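Side-chain contacts in Ribose/Galactose Isomerase (Vibrio parahaemolyticus, PDB 3ONO), which probably interconverts aldose and ketose sugar phosphates: residues 56-61 against 82-87; 89-94 against 162-167. All coordinates share one frame; numbering follows the deposited sequence.

After strand 5-8, helix 18-31 and strand 35-38, the chain runs through helix 51-63, strand 69-74 and helix 78-85. Contact 1 closes this loop, bringing 82-87 back beside 56-61, so that two helices flanking the parallel sheet lie together. The chain then enters strand 92-94, an outermost strand of the sheet within this chain. Contact 2 closes a much longer loop, 67 residues between its segments, when the end of helix 150-167 returns to 89-94. The contacts follow in series and do not nest. They still meet in space: K164 NZ of contact 2 bonds to H87 O of contact 1, and N85 ND2 probably bonds to C92 O. Both also touch the second subunit.

Contact 1: 56-61 against 82-87; sequences IMASIL and MSCNLH
Helix 51-63 and the end of helix 78-85 lie side by side, with the CA atoms of A58 and C84 6.6 Å apart and those of S59 and H87 6.1 Å apart. H87, in the turn that follows, carries most of the contact. Its CG is anti to the carbonyl carbon (chi1 -63°), which lays the imidazole along helix 51-63 between I56 and S59. At one end of the ring, I56 CG1 meets H87 CE1 at 4.0 Å and I56 N lies 3.5 Å from H87 NE2, oblique to the ring; nearer the backbone of H87, S59 CB packs against H87 ND1 at 3.7 Å. L86 CD1 sits over the ring centre, 3.4 Å above the plane. Beside this, A58 CB touches C84 SG at 4.0 Å, an apolar pair. One water joins the polar ends, 2.8 Å from H87 ND1 and at short range from S59 OG, which also bonds to N63 ND2. V167 of the second subunit also packs on H87. No direct hydrogen bond crosses between the segments, which meet by van der Waals contact and one water bridge; the water gives buried H87 ND1 a polar partner and probably helps fix the rotation of the ring.

Contact 2: 89-94 against 162-167; sequences GVVCGY and NVKAAV
In this alpha-beta-alpha sandwich, the contact joins the lead-in to strand 92-94, an outer strand of the parallel sheet within this chain, to the C-terminal end of helix 150-167. One long side chain spans the gap: K164 sets out from the helix toward the loop 89-91, while the CA atoms of G89 and K164 stay 7.3 Å apart. The lysine leaves its helix extended and then bends twice near its end, at chi3 (61°) and again at chi4, which turns the ammonium group in toward the backbone of V90. Along the way its methylenes lie against V91, with K164 CE 3.9 Å from V91 CG2, the two side chains crossing at a slant. K164 CE also passes the backbone of G89, 3.9 Å from G89 N. The aliphatic part is thus lodged against apolar and backbone atoms, and the charged tip is buried among carbonyl oxygens. H87 O is a second acceptor for K164 NZ, so the ammonium ties the H87 backbone to the loop leading into strand 92-94; the positive charge probably polarises both carbonyls. L86 of the second subunit packs on K164, placing this lysine at the subunit interface. Across the two segments the hydrogen bond runs from K164 NZ to V90 O, 2.8 Å long, with the donor 36° out of the carbonyl plane and a C=O...N angle of 141°.

Contact 1: 56-61 against 82-87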
ATOM      1  N   ILE A  56      18.971  19.621  -8.520  1.00 18.23           N
ATOM      2  CA  ILE A  56      19.718  20.885  -8.601  1.00 19.30           C
ATOM      3  C   ILE A  56      18.762  22.070  -8.464  1.00 23.23           C
ATOM      4  O   ILE A  56      19.039  23.041  -7.740  1.00 22.77           O
ATOM      5  CB  ILE A  56      20.486  20.978  -9.939  1.00 20.01           C
ATOM      6  CG1 ILE A  56      21.564  19.901  -9.986  1.00 20.68           C
ATOM      7  CG2 ILE A  56      21.117  22.370 -10.118  1.00 23.49           C
ATOM      8  CD1 ILE A  56      22.049  19.590 -11.401  1.00 22.35           C
HETATM    9  N   MSE A  57      17.630  21.984  -9.158  1.00 25.09           N
HETATM   10  CA  MSE A  57      16.576  22.993  -9.028  1.00 23.26           C
HETATM   11  C   MSE A  57      16.064  23.108  -7.601  1.00 24.19           C
HETATM   12  O   MSE A  57      15.853  24.214  -7.097  1.00 22.53           O
HETATM   13  CB  MSE A  57      15.420  22.690  -9.997  1.00 22.87           C
HETATM   14  CG  MSE A  57      15.911  22.641 -11.423  1.00 25.57           C
HETATM   15 SE   MSE A  57      14.720  21.695 -12.621  0.62 30.40          SE
HETATM   16  CE  MSE A  57      13.548  23.196 -12.903  1.00 28.80           C
ATOM     17  N   ALA A  58      15.873  21.981  -6.925  1.00 22.51           N
ATOM     18  CA  ALA A  58      15.378  22.063  -5.552  1.00 20.20           C
ATOM     19  C   ALA A  58      16.413  22.771  -4.686  1.00 21.75           C
ATOM     20  O   ALA A  58      16.067  23.612  -3.840  1.00 22.37           O
ATOM     21  CB  ALA A  58      15.086  20.675  -5.004  1.00 19.97           C
ATOM     22  N   SER A  59      17.685  22.438  -4.891  1.00 19.17           N
ATOM     23  CA  SER A  59      18.734  23.103  -4.101  1.00 17.64           C
ATOM     24  C   SER A  59      18.728  24.605  -4.351  1.00 26.68           C
ATOM     25  O   SER A  59      18.746  25.402  -3.408  1.00 24.77           O
ATOM     26  CB  SER A  59      20.140  22.554  -4.393  1.00 20.97           C
ATOM     27  OG  SER A  59      21.103  23.289  -3.629  1.00 22.94           O
ATOM     28  N   ILE A  60      18.685  25.004  -5.616  1.00 21.26           N
ATOM     29  CA  ILE A  60      18.801  26.437  -5.908  1.00 24.09           C
ATOM     30  C   ILE A  60      17.610  27.185  -5.317  1.00 25.24           C
ATOM     31  O   ILE A  60      17.776  28.229  -4.672  1.00 26.51           O
ATOM     32  CB  ILE A  60      18.948  26.697  -7.405  1.00 25.22           C
ATOM     33  CG1 ILE A  60      20.321  26.179  -7.861  1.00 25.60           C
ATOM     34  CG2 ILE A  60      18.813  28.206  -7.710  1.00 25.68           C
ATOM     35  CD1 ILE A  60      20.493  26.093  -9.372  1.00 26.79           C
ATOM     36  N   LEU A  61      16.411  26.633  -5.493  1.00 24.35           N
ATOM     37  CA  LEU A  61      15.228  27.323  -5.000  1.00 21.43           C
ATOM     38  C   LEU A  61      15.131  27.307  -3.480  1.00 28.61           C
ATOM     39  O   LEU A  61      14.695  28.285  -2.888  1.00 28.44           O
ATOM     40  CB  LEU A  61      13.963  26.774  -5.655  1.00 22.55           C
ATOM     41  CG  LEU A  61      13.792  26.950  -7.166  1.00 24.04           C
ATOM     42  CD1 LEU A  61      12.538  26.244  -7.682  1.00 26.67           C
ATOM     43  CD2 LEU A  61      13.748  28.436  -7.551  1.00 27.48           C
HETATM   44  N   MSE A  82      16.479  10.664  -4.292  1.00 17.14           N
HETATM   45  CA  MSE A  82      17.917  10.525  -4.031  1.00 16.13           C
HETATM   46  C   MSE A  82      18.697  11.706  -4.611  1.00 17.92           C
HETATM   47  O   MSE A  82      19.704  12.153  -4.028  1.00 18.57           O
HETATM   48  CB  MSE A  82      18.415   9.190  -4.556  1.00 19.65           C
HETATM   49  CG  MSE A  82      17.724   8.027  -3.833  1.00 20.85           C
HETATM   50 SE   MSE A  82      18.430   6.321  -4.400  0.67 26.33          SE
HETATM   51  CE  MSE A  82      18.101   6.556  -6.298  1.00 19.08           C
ATOM     52  N   SER A  83      18.199  12.226  -5.732  1.00 16.64           N
ATOM     53  CA  SER A  83      18.788  13.414  -6.389  1.00 19.29           C
ATOM     54  C   SER A  83      18.619  14.669  -5.531  1.00 21.39           C
ATOM     55  O   SER A  83      19.520  15.500  -5.445  1.00 20.99           O
ATOM     56  CB  SER A  83      18.116  13.616  -7.765  1.00 20.40           C
ATOM     57  OG  SER A  83      18.550  14.827  -8.389  1.00 20.45           O
ATOM     58  N   CYS A  84      17.474  14.811  -4.873  1.00 18.65           N
ATOM     59  CA  CYS A  84      17.272  15.962  -3.963  1.00 15.96           C
ATOM     60  C   CYS A  84      18.121  15.848  -2.697  1.00 18.19           C
ATOM     61  O   CYS A  84      18.749  16.827  -2.256  1.00 18.56           O
ATOM     62  CB  CYS A  84      15.798  16.053  -3.558  1.00 17.21           C
ATOM     63  SG  CYS A  84      14.747  16.706  -4.875  1.00 20.55           S
ATOM     64  N   ASN A  85      18.110  14.672  -2.077  1.00 18.39           N
ATOM     65  CA  ASN A  85      18.740  14.529  -0.756  1.00 16.55           C
ATOM     66  C   ASN A  85      20.251  14.717  -0.735  1.00 16.65           C
ATOM     67  O   ASN A  85      20.826  15.036   0.314  1.00 17.69           O
ATOM     68  CB  ASN A  85      18.356  13.193  -0.105  1.00 16.72           C
ATOM     69  CG  ASN A  85      17.001  13.272   0.633  1.00 18.68           C
ATOM     70  OD1 ASN A  85      16.871  14.037   1.587  1.00 18.92           O
ATOM     71  ND2 ASN A  85      16.007  12.504   0.190  1.00 18.05           N
ATOM     72  N   LEU A  86      20.916  14.559  -1.877  1.00 16.64           N
ATOM     73  CA  LEU A  86      22.364  14.793  -1.882  1.00 17.31           C
ATOM     74  C   LEU A  86      22.703  16.247  -1.597  1.00 20.37           C
ATOM     75  O   LEU A  86      23.785  16.550  -1.104  1.00 22.36           O
ATOM     76  CB  LEU A  86      23.004  14.378  -3.218  1.00 16.87           C
ATOM     77  CG  LEU A  86      22.660  15.244  -4.432  1.00 16.04           C
ATOM     78  CD1 LEU A  86      23.735  16.335  -4.647  1.00 15.31           C
ATOM     79  CD2 LEU A  86      22.558  14.363  -5.690  1.00 18.65           C
ATOM     80  N   HIS A  87      21.790  17.160  -1.905  1.00 18.62           N
ATOM     81  CA  HIS A  87      22.117  18.589  -1.783  1.00 18.77           C
ATOM     82  C   HIS A  87      21.964  19.106  -0.365  1.00 18.06           C
ATOM     83  O   HIS A  87      20.966  18.830   0.290  1.00 17.48           O
ATOM     84  CB  HIS A  87      21.223  19.419  -2.706  1.00 19.25           C
ATOM     85  CG  HIS A  87      21.413  19.109  -4.159  1.00 20.07           C
ATOM     86  ND1 HIS A  87      22.400  19.702  -4.927  1.00 19.46           N
ATOM     87  CD2 HIS A  87      20.741  18.269  -4.983  1.00 19.99           C
ATOM     88  CE1 HIS A  87      22.323  19.232  -6.163  1.00 20.04           C
ATOM     89  NE2 HIS A  87      21.328  18.355  -6.219  1.00 19.91           N
TER
HETATM   90  O   HOH W   1      23.312  22.024  -3.733  1.00 22.01           O

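Contact 2: 89-94 against 162-167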
ATOM      1  N   GLY A  89      20.795  21.444   2.528  1.00 19.61           N
ATOM      2  CA  GLY A  89      19.635  22.298   2.619  1.00 19.96           C
ATOM      3  C   GLY A  89      18.368  21.711   2.006  1.00 22.33           C
ATOM      4  O   GLY A  89      17.322  22.353   2.044  1.00 21.07           O
ATOM      5  N   VAL A  90      18.467  20.514   1.425  1.00 20.31           N
ATOM      6  CA  VAL A  90      17.306  19.851   0.820  1.00 19.94           C
ATOM      7  C   VAL A  90      17.037  18.549   1.542  1.00 18.34           C
ATOM      8  O   VAL A  90      17.836  17.619   1.459  1.00 20.01           O
ATOM      9  CB  VAL A  90      17.555  19.540  -0.668  1.00 17.96           C
ATOM     10  CG1 VAL A  90      16.288  18.935  -1.301  1.00 18.67           C
ATOM     11  CG2 VAL A  90      17.984  20.830  -1.399  1.00 19.05           C
ATOM     12  N   VAL A  91      15.884  18.478   2.213  1.00 17.85           N
ATOM     13  CA  VAL A  91      15.519  17.350   3.041  1.00 18.86           C
ATOM     14  C   VAL A  91      14.214  16.789   2.457  1.00 18.93           C
ATOM     15  O   VAL A  91      13.143  17.321   2.706  1.00 18.57           O
ATOM     16  CB  VAL A  91      15.348  17.800   4.505  1.00 18.89           C
ATOM     17  CG1 VAL A  91      14.858  16.633   5.360  1.00 20.78           C
ATOM     18  CG2 VAL A  91      16.680  18.344   5.052  1.00 21.36           C
ATOM     19  N   CYS A  92      14.329  15.731   1.649  1.00 17.46           N
ATOM     20  CA  CYS A  92      13.222  15.229   0.827  1.00 17.30           C
ATOM     21  C   CYS A  92      12.765  13.848   1.277  1.00 19.93           C
ATOM     22  O   CYS A  92      13.553  12.900   1.280  1.00 18.38           O
ATOM     23  CB  CYS A  92      13.677  15.155  -0.649  1.00 16.22           C
ATOM     24  SG  CYS A  92      12.331  14.758  -1.812  1.00 19.24           S
ATOM     25  N   GLY A  93      11.493  13.724   1.666  1.00 17.55           N
ATOM     26  CA  GLY A  93      10.953  12.410   2.026  1.00 16.09           C
ATOM     27  C   GLY A  93      10.210  11.746   0.862  1.00 20.57           C
ATOM     28  O   GLY A  93       9.857  12.408  -0.101  1.00 19.09           O
ATOM     29  N   TYR A  94       9.954  10.443   0.946  1.00 16.87           N
ATOM     30  CA  TYR A  94       9.022   9.825  -0.001  1.00 17.78           C
ATOM     31  C   TYR A  94       7.598  10.172   0.429  1.00 21.43           C
ATOM     32  O   TYR A  94       7.350  10.486   1.589  1.00 19.96           O
ATOM     33  CB  TYR A  94       9.212   8.289  -0.074  1.00 18.19           C
ATOM     34  CG  TYR A  94       8.817   7.528   1.179  1.00 19.47           C
ATOM     35  CD1 TYR A  94       7.469   7.272   1.467  1.00 18.65           C
ATOM     36  CD2 TYR A  94       9.777   7.055   2.077  1.00 20.31           C
ATOM     37  CE1 TYR A  94       7.080   6.581   2.632  1.00 17.14           C
ATOM     38  CE2 TYR A  94       9.396   6.345   3.245  1.00 20.29           C
ATOM     39  CZ  TYR A  94       8.054   6.118   3.506  1.00 22.87           C
ATOM     40  OH  TYR A  94       7.672   5.450   4.651  1.00 19.70           O
ATOM     41  N   ASN A 162      22.861  19.625  10.119  1.00 20.68           N
ATOM     42  CA  ASN A 162      24.292  19.852  10.387  1.00 20.63           C
ATOM     43  C   ASN A 162      25.173  18.906   9.586  1.00 19.16           C
ATOM     44  O   ASN A 162      26.215  19.296   9.036  1.00 20.17           O
ATOM     45  CB  ASN A 162      24.645  19.589  11.845  1.00 21.32           C
ATOM     46  CG  ASN A 162      23.842  20.411  12.818  1.00 24.83           C
ATOM     47  OD1 ASN A 162      23.272  21.445  12.483  1.00 27.56           O
ATOM     48  ND2 ASN A 162      23.840  19.972  14.051  1.00 23.88           N
ATOM     49  N   VAL A 163      24.788  17.634   9.586  1.00 20.92           N
ATOM     50  CA  VAL A 163      25.594  16.617   8.928  1.00 21.12           C
ATOM     51  C   VAL A 163      25.612  16.885   7.436  1.00 18.39           C
ATOM     52  O   VAL A 163      26.658  16.769   6.793  1.00 19.69           O
ATOM     53  CB  VAL A 163      25.046  15.200   9.213  1.00 19.23           C
ATOM     54  CG1 VAL A 163      25.746  14.183   8.317  1.00 20.73           C
ATOM     55  CG2 VAL A 163      25.264  14.877  10.697  1.00 20.85           C
ATOM     56  N   LYS A 164      24.461  17.271   6.888  1.00 18.95           N
ATOM     57  CA  LYS A 164      24.388  17.600   5.466  1.00 20.18           C
ATOM     58  C   LYS A 164      25.316  18.773   5.158  1.00 21.69           C
ATOM     59  O   LYS A 164      26.059  18.746   4.193  1.00 20.96           O
ATOM     60  CB  LYS A 164      22.954  17.948   5.061  1.00 17.31           C
ATOM     61  CG  LYS A 164      21.998  16.726   5.097  1.00 17.43           C
ATOM     62  CD  LYS A 164      20.495  17.091   4.888  1.00 20.17           C
ATOM     63  CE  LYS A 164      20.205  17.745   3.528  1.00 20.95           C
ATOM     64  NZ  LYS A 164      20.422  16.827   2.335  1.00 18.88           N
ATOM     65  N   ALA A 165      25.270  19.802   5.985  1.00 17.84           N
ATOM     66  CA  ALA A 165      26.113  20.983   5.757  1.00 15.71           C
ATOM     67  C   ALA A 165      27.588  20.648   5.879  1.00 21.99           C
ATOM     68  O   ALA A 165      28.430  21.252   5.197  1.00 23.97           O
ATOM     69  CB  ALA A 165      25.696  22.095   6.774  1.00 25.99           C
ATOM     70  N   ALA A 166      27.921  19.693   6.747  1.00 17.33           N
ATOM     71  CA  ALA A 166      29.324  19.335   6.987  1.00 19.06           C
ATOM     72  C   ALA A 166      29.922  18.531   5.830  1.00 19.57           C
ATOM     73  O   ALA A 166      31.063  18.758   5.407  1.00 22.47           O
ATOM     74  CB  ALA A 166      29.434  18.532   8.280  1.00 20.83           C
ATOM     75  N   VAL A 167      29.149  17.565   5.354  1.00 19.76           N
ATOM     76  CA  VAL A 167      29.614  16.632   4.329  1.00 17.96           C
ATOM     77  C   VAL A 167      29.708  17.299   2.976  1.00 21.03           C
ATOM     78  O   VAL A 167      30.524  16.910   2.125  1.00 21.40           O
ATOM     79  CB  VAL A 167      28.630  15.412   4.264  1.00 19.29           C
ATOM     80  CG1 VAL A 167      28.794  14.633   2.973  1.00 24.01           C
ATOM     81  CG2 VAL A 167      28.881  14.531   5.469  1.00 21.74           C
TER